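Local coordinates for EDTA monooxygenase (EDTA-degrading bacterium BNC1, PDB 5DQP), which is probably an FMN-dependent monooxygenase of the bacterial luciferase-like family that uses reduced flavin and molecular oxygen in the breakdown of EDTA, at residues A[160-168]-A[197-208]. Sequence-based numbering, arbitrary orientation.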
loop_
_atom_site.group_PDB
_atom_site.type_symbol
_atom_site.label_atom_id
_atom_site.label_comp_id
_atom_site.label_asym_id
_atom_site.label_seq_id
_atom_site.Cartn_x
_atom_site.Cartn_y
_atom_site.Cartn_z
ATOM N N LEU A 160 -7.373 -8.764 -15.134
ATOM C CA LEU A 160 -6.154 -9.175 -14.436
ATOM C C LEU A 160 -6.460 -10.055 -13.235
ATOM O O LEU A 160 -5.782 -11.063 -13.001
ATOM C CB LEU A 160 -5.349 -7.949 -14.002
ATOM C CG LEU A 160 -4.691 -7.260 -15.193
ATOM C CD1 LEU A 160 -4.030 -5.946 -14.802
ATOM C CD2 LEU A 160 -3.660 -8.215 -15.824
ATOM N N TRP A 161 -7.440 -9.664 -12.425
ATOM C CA TRP A 161 -7.790 -10.489 -11.278
ATOM C C TRP A 161 -8.114 -11.923 -11.691
ATOM O O TRP A 161 -7.770 -12.868 -10.977
ATOM C CB TRP A 161 -8.953 -9.857 -10.518
ATOM C CG TRP A 161 -8.519 -8.667 -9.712
ATOM C CD1 TRP A 161 -7.250 -8.380 -9.274
ATOM C CD2 TRP A 161 -9.343 -7.580 -9.291
ATOM N NE1 TRP A 161 -7.244 -7.184 -8.577
ATOM C CE2 TRP A 161 -8.515 -6.670 -8.585
ATOM C CE3 TRP A 161 -10.700 -7.284 -9.442
ATOM C CZ2 TRP A 161 -9.009 -5.501 -8.020
ATOM C CZ3 TRP A 161 -11.185 -6.119 -8.892
ATOM C CH2 TRP A 161 -10.342 -5.247 -8.180
ATOM N N ASN A 162 -8.742 -12.114 -12.852
ATOM C CA ASN A 162 -9.159 -13.454 -13.244
ATOM C C ASN A 162 -8.106 -14.217 -14.002
ATOM O O ASN A 162 -8.350 -15.376 -14.330
ATOM C CB ASN A 162 -10.434 -13.398 -14.083
ATOM C CG ASN A 162 -11.624 -13.007 -13.257
ATOM O OD1 ASN A 162 -11.689 -13.320 -12.071
ATOM N ND2 ASN A 162 -12.562 -12.302 -13.863
ATOM N N SER A 163 -6.949 -13.605 -14.288
ATOM C CA SER A 163 -5.987 -14.179 -15.219
ATOM C C SER A 163 -5.080 -15.238 -14.591
ATOM O O SER A 163 -4.350 -15.906 -15.336
ATOM C CB SER A 163 -5.119 -13.074 -15.844
ATOM O OG SER A 163 -4.214 -12.528 -14.883
ATOM N N TRP A 164 -5.080 -15.395 -13.259
ATOM C CA TRP A 164 -4.314 -16.456 -12.601
ATOM C C TRP A 164 -5.218 -17.115 -11.574
ATOM O O TRP A 164 -5.469 -16.543 -10.512
ATOM C CB TRP A 164 -3.046 -15.934 -11.936
ATOM C CG TRP A 164 -2.207 -17.045 -11.323
ATOM C CD1 TRP A 164 -2.318 -18.403 -11.553
ATOM C CD2 TRP A 164 -1.140 -16.893 -10.393
ATOM N NE1 TRP A 164 -1.367 -19.095 -10.832
ATOM C CE2 TRP A 164 -0.623 -18.190 -10.124
ATOM C CE3 TRP A 164 -0.529 -15.792 -9.795
ATOM C CZ2 TRP A 164 0.427 -18.399 -9.243
ATOM C CZ3 TRP A 164 0.522 -16.006 -8.933
ATOM C CH2 TRP A 164 0.992 -17.295 -8.669
ATOM N N LYS A 165 -5.697 -18.316 -11.889
ATOM C CA LYS A 165 -6.503 -19.109 -10.971
ATOM C C LYS A 165 -5.613 -20.240 -10.454
ATOM O O LYS A 165 -5.466 -21.273 -11.099
ATOM C CB LYS A 165 -7.758 -19.617 -11.662
ATOM C CG LYS A 165 -8.724 -18.484 -12.047
ATOM C CD LYS A 165 -9.919 -18.983 -12.865
ATOM C CE LYS A 165 -10.732 -17.797 -13.377
ATOM N NZ LYS A 165 -11.945 -18.204 -14.139
ATOM N N PHE A 166 -4.990 -19.998 -9.300
ATOM C CA PHE A 166 -4.107 -20.972 -8.667
ATOM C C PHE A 166 -4.941 -22.094 -8.040
ATOM O O PHE A 166 -6.025 -21.843 -7.520
ATOM C CB PHE A 166 -3.256 -20.262 -7.602
ATOM C CG PHE A 166 -2.337 -21.161 -6.816
ATOM C CD1 PHE A 166 -1.092 -21.509 -7.314
ATOM C CD2 PHE A 166 -2.733 -21.669 -5.591
ATOM C CE1 PHE A 166 -0.255 -22.349 -6.602
ATOM C CE2 PHE A 166 -1.901 -22.506 -4.871
ATOM C CZ PHE A 166 -0.649 -22.844 -5.380
ATOM N N PRO A 167 -4.434 -23.461 -8.100
ATOM C CA PRO A 167 -5.249 -24.607 -7.598
ATOM C C PRO A 167 -5.176 -24.839 -6.087
ATOM O O PRO A 167 -4.463 -25.690 -5.559
ATOM C CB PRO A 167 -4.685 -25.788 -8.392
ATOM C CG PRO A 167 -3.283 -25.409 -8.745
ATOM C CD PRO A 167 -3.171 -23.896 -8.716
ATOM N N TRP A 168 -5.961 -24.043 -5.356
ATOM C CA TRP A 168 -5.934 -24.063 -3.893
ATOM C C TRP A 168 -6.148 -25.455 -3.313
ATOM O O TRP A 168 -5.613 -25.765 -2.244
ATOM C CB TRP A 168 -7.004 -23.108 -3.335
ATOM C CG TRP A 168 -6.815 -21.733 -3.813
ATOM C CD1 TRP A 168 -7.532 -21.092 -4.781
ATOM C CD2 TRP A 168 -5.779 -20.830 -3.413
ATOM N NE1 TRP A 168 -7.032 -19.835 -4.978
ATOM C CE2 TRP A 168 -5.951 -19.649 -4.155
ATOM C CE3 TRP A 168 -4.727 -20.904 -2.490
ATOM C CZ2 TRP A 168 -5.123 -18.543 -3.991
ATOM C CZ3 TRP A 168 -3.905 -19.812 -2.334
ATOM C CH2 TRP A 168 -4.104 -18.652 -3.084
ATOM N N PRO A 197 -0.434 -12.203 -17.703
ATOM C CA PRO A 197 -1.268 -12.336 -16.499
ATOM C C PRO A 197 -0.761 -11.527 -15.298
ATOM O O PRO A 197 0.397 -11.086 -15.259
ATOM C CB PRO A 197 -1.201 -13.838 -16.191
ATOM C CG PRO A 197 0.097 -14.291 -16.788
ATOM C CD PRO A 197 0.287 -13.458 -18.013
ATOM N N LEU A 198 -1.665 -11.328 -14.338
ATOM C CA LEU A 198 -1.313 -10.813 -13.029
ATOM C C LEU A 198 -0.529 -11.862 -12.257
ATOM O O LEU A 198 -0.786 -13.057 -12.381
ATOM C CB LEU A 198 -2.571 -10.454 -12.254
ATOM C CG LEU A 198 -2.493 -9.560 -11.028
ATOM C CD1 LEU A 198 -2.007 -8.186 -11.452
ATOM C CD2 LEU A 198 -3.891 -9.482 -10.380
ATOM N N ASN A 199 0.436 -11.404 -11.448
ATOM C CA ASN A 199 1.215 -12.281 -10.582
ATOM C C ASN A 199 0.675 -12.335 -9.145
ATOM O O ASN A 199 1.435 -12.511 -8.191
ATOM C CB ASN A 199 2.688 -11.868 -10.603
ATOM C CG ASN A 199 2.923 -10.479 -10.045
ATOM O OD1 ASN A 199 1.995 -9.688 -9.875
ATOM N ND2 ASN A 199 4.178 -10.169 -9.775
ATOM N N VAL A 200 -0.633 -12.224 -8.971
ATOM C CA VAL A 200 -1.288 -12.468 -7.690
ATOM C C VAL A 200 -2.498 -13.318 -8.036
ATOM O O VAL A 200 -3.258 -12.943 -8.929
ATOM C CB VAL A 200 -1.716 -11.171 -6.981
ATOM C CG1 VAL A 200 -2.419 -11.501 -5.655
ATOM C CG2 VAL A 200 -0.530 -10.230 -6.760
ATOM N N PRO A 201 -2.719 -14.457 -7.390
ATOM C CA PRO A 201 -3.784 -15.355 -7.848
ATOM C C PRO A 201 -5.154 -14.985 -7.293
ATOM O O PRO A 201 -5.287 -14.451 -6.190
ATOM C CB PRO A 201 -3.333 -16.716 -7.311
ATOM C CG PRO A 201 -2.698 -16.325 -5.990
ATOM C CD PRO A 201 -1.982 -15.016 -6.239
ATOM N N LEU A 202 -6.181 -15.303 -8.080
ATOM C CA LEU A 202 -7.555 -15.138 -7.635
ATOM C C LEU A 202 -7.795 -16.039 -6.431
ATOM O O LEU A 202 -7.458 -17.227 -6.478
ATOM C CB LEU A 202 -8.536 -15.500 -8.747
ATOM C CG LEU A 202 -10.029 -15.215 -8.546
ATOM C CD1 LEU A 202 -10.275 -13.708 -8.401
ATOM C CD2 LEU A 202 -10.792 -15.741 -9.726
ATOM N N PRO A 203 -8.344 -15.524 -5.346
ATOM C CA PRO A 203 -8.657 -16.376 -4.203
ATOM C C PRO A 203 -9.887 -17.211 -4.498
ATOM O O PRO A 203 -10.668 -16.867 -5.393
ATOM C CB PRO A 203 -8.924 -15.367 -3.071
ATOM C CG PRO A 203 -8.375 -14.027 -3.601
ATOM C CD PRO A 203 -8.621 -14.104 -5.074
ATOM N N PRO A 204 -10.110 -18.291 -3.743
ATOM C CA PRO A 204 -11.298 -19.116 -3.980
ATOM C C PRO A 204 -12.597 -18.429 -3.606
ATOM O O PRO A 204 -13.662 -18.837 -4.082
ATOM C CB PRO A 204 -11.045 -20.351 -3.101
ATOM C CG PRO A 204 -10.159 -19.854 -2.019
ATOM C CD PRO A 204 -9.259 -18.835 -2.669
ATOM N N TYR A 205 -12.561 -17.386 -2.797
ATOM C CA TYR A 205 -13.783 -16.671 -2.458
ATOM C C TYR A 205 -14.007 -15.422 -3.326
ATOM O O TYR A 205 -14.935 -14.651 -3.063
ATOM C CB TYR A 205 -13.760 -16.315 -0.969
ATOM C CG TYR A 205 -12.424 -15.735 -0.575
ATOM C CD1 TYR A 205 -12.121 -14.409 -0.859
ATOM C CD2 TYR A 205 -11.457 -16.508 0.059
ATOM C CE1 TYR A 205 -10.902 -13.879 -0.547
ATOM C CE2 TYR A 205 -10.221 -15.969 0.398
ATOM C CZ TYR A 205 -9.954 -14.654 0.097
ATOM O OH TYR A 205 -8.738 -14.101 0.425
ATOM N N GLY A 206 -13.191 -15.206 -4.354
ATOM C CA GLY A 206 -13.498 -14.206 -5.350
ATOM C C GLY A 206 -12.625 -12.973 -5.263
ATOM O O GLY A 206 -11.803 -12.829 -4.356
ATOM N N PRO A 207 -12.837 -12.035 -6.186
ATOM C CA PRO A 207 -11.969 -10.850 -6.297
ATOM C C PRO A 207 -12.303 -9.789 -5.254
ATOM O O PRO A 207 -13.321 -9.878 -4.546
ATOM C CB PRO A 207 -12.273 -10.355 -7.721
ATOM C CG PRO A 207 -13.720 -10.682 -7.909
ATOM C CD PRO A 207 -13.887 -12.044 -7.224
ATOM N N PRO A 208 -11.457 -8.759 -5.118
ATOM C CA PRO A 208 -11.769 -7.674 -4.186
ATOM C C PRO A 208 -13.096 -7.016 -4.509
ATOM O O PRO A 208 -13.478 -6.887 -5.673
ATOM C CB PRO A 208 -10.613 -6.682 -4.391
ATOM C CG PRO A 208 -9.492 -7.530 -4.965
ATOM C CD PRO A 208 -10.200 -8.500 -5.855
HETATM O O HOH W 1 -6.016 -11.997 -8.811
HETATM O O HOH W 2 -8.017 -19.635 -8.231
#
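Leu-202 is held by the opposing segment at both ends of its backbone. Its N donates to Trp-164 O over 2.8 Å, almost in line with the carbonyl, and its O receives Trp-168 NE1 at 3.0 Å, the acceptor lying in the indole plane. Trp-168 suits this carbonyl acceptor because one large apolar ring can pack against prolines while its NE1-H, in the ring plane, supplies the donor. Ser-163 does two jobs with one hydroxyl: OG donates to Leu-160 O of helix 143-161 and accepts Leu-198 N at 2.9 Å. With chi1 at 71°, OG sits between the backbone N and carbonyl carbon, which lets it turn back to the helix while facing Leu-198. Water 1 joins Trp-161 O to Val-200 O, and water 2 joins Phe-166 O to Leu-202 O.

In this luciferase-like TIM-barrel protein, the contact brings together the two ends of an excursion between helix 143-161 and barrel strand 210-213, away from the predicted FMN site. Three prolines cover tryptophan faces, their compact, puckered rings of C-H groups, polarised by the ring nitrogen, suiting CH-pi packing. Pro-208 CD stands 3.6 Å from the centroid of the six-membered ring of Trp-161, whose NE1 bonds Ala-106 O. Pro-201 CB lies over Trp-164, whose NE1 reaches Phe-179 O, and also meets Phe-166 CB at 3.6 Å. Pro-204 CD covers the five-membered ring of Trp-168, with Phe-166 CD2 on the opposite face. A leucine in place of Trp-168 would probably leave Leu-202 O without its indole donor and Pro-204 without its aromatic partner. Leu-198 CD2 reaches the edge of Trp-161 at CD1, 3.7 Å away, while Phe-33 of the second subunit packs against Phe-166, Trp-168 and Pro-201.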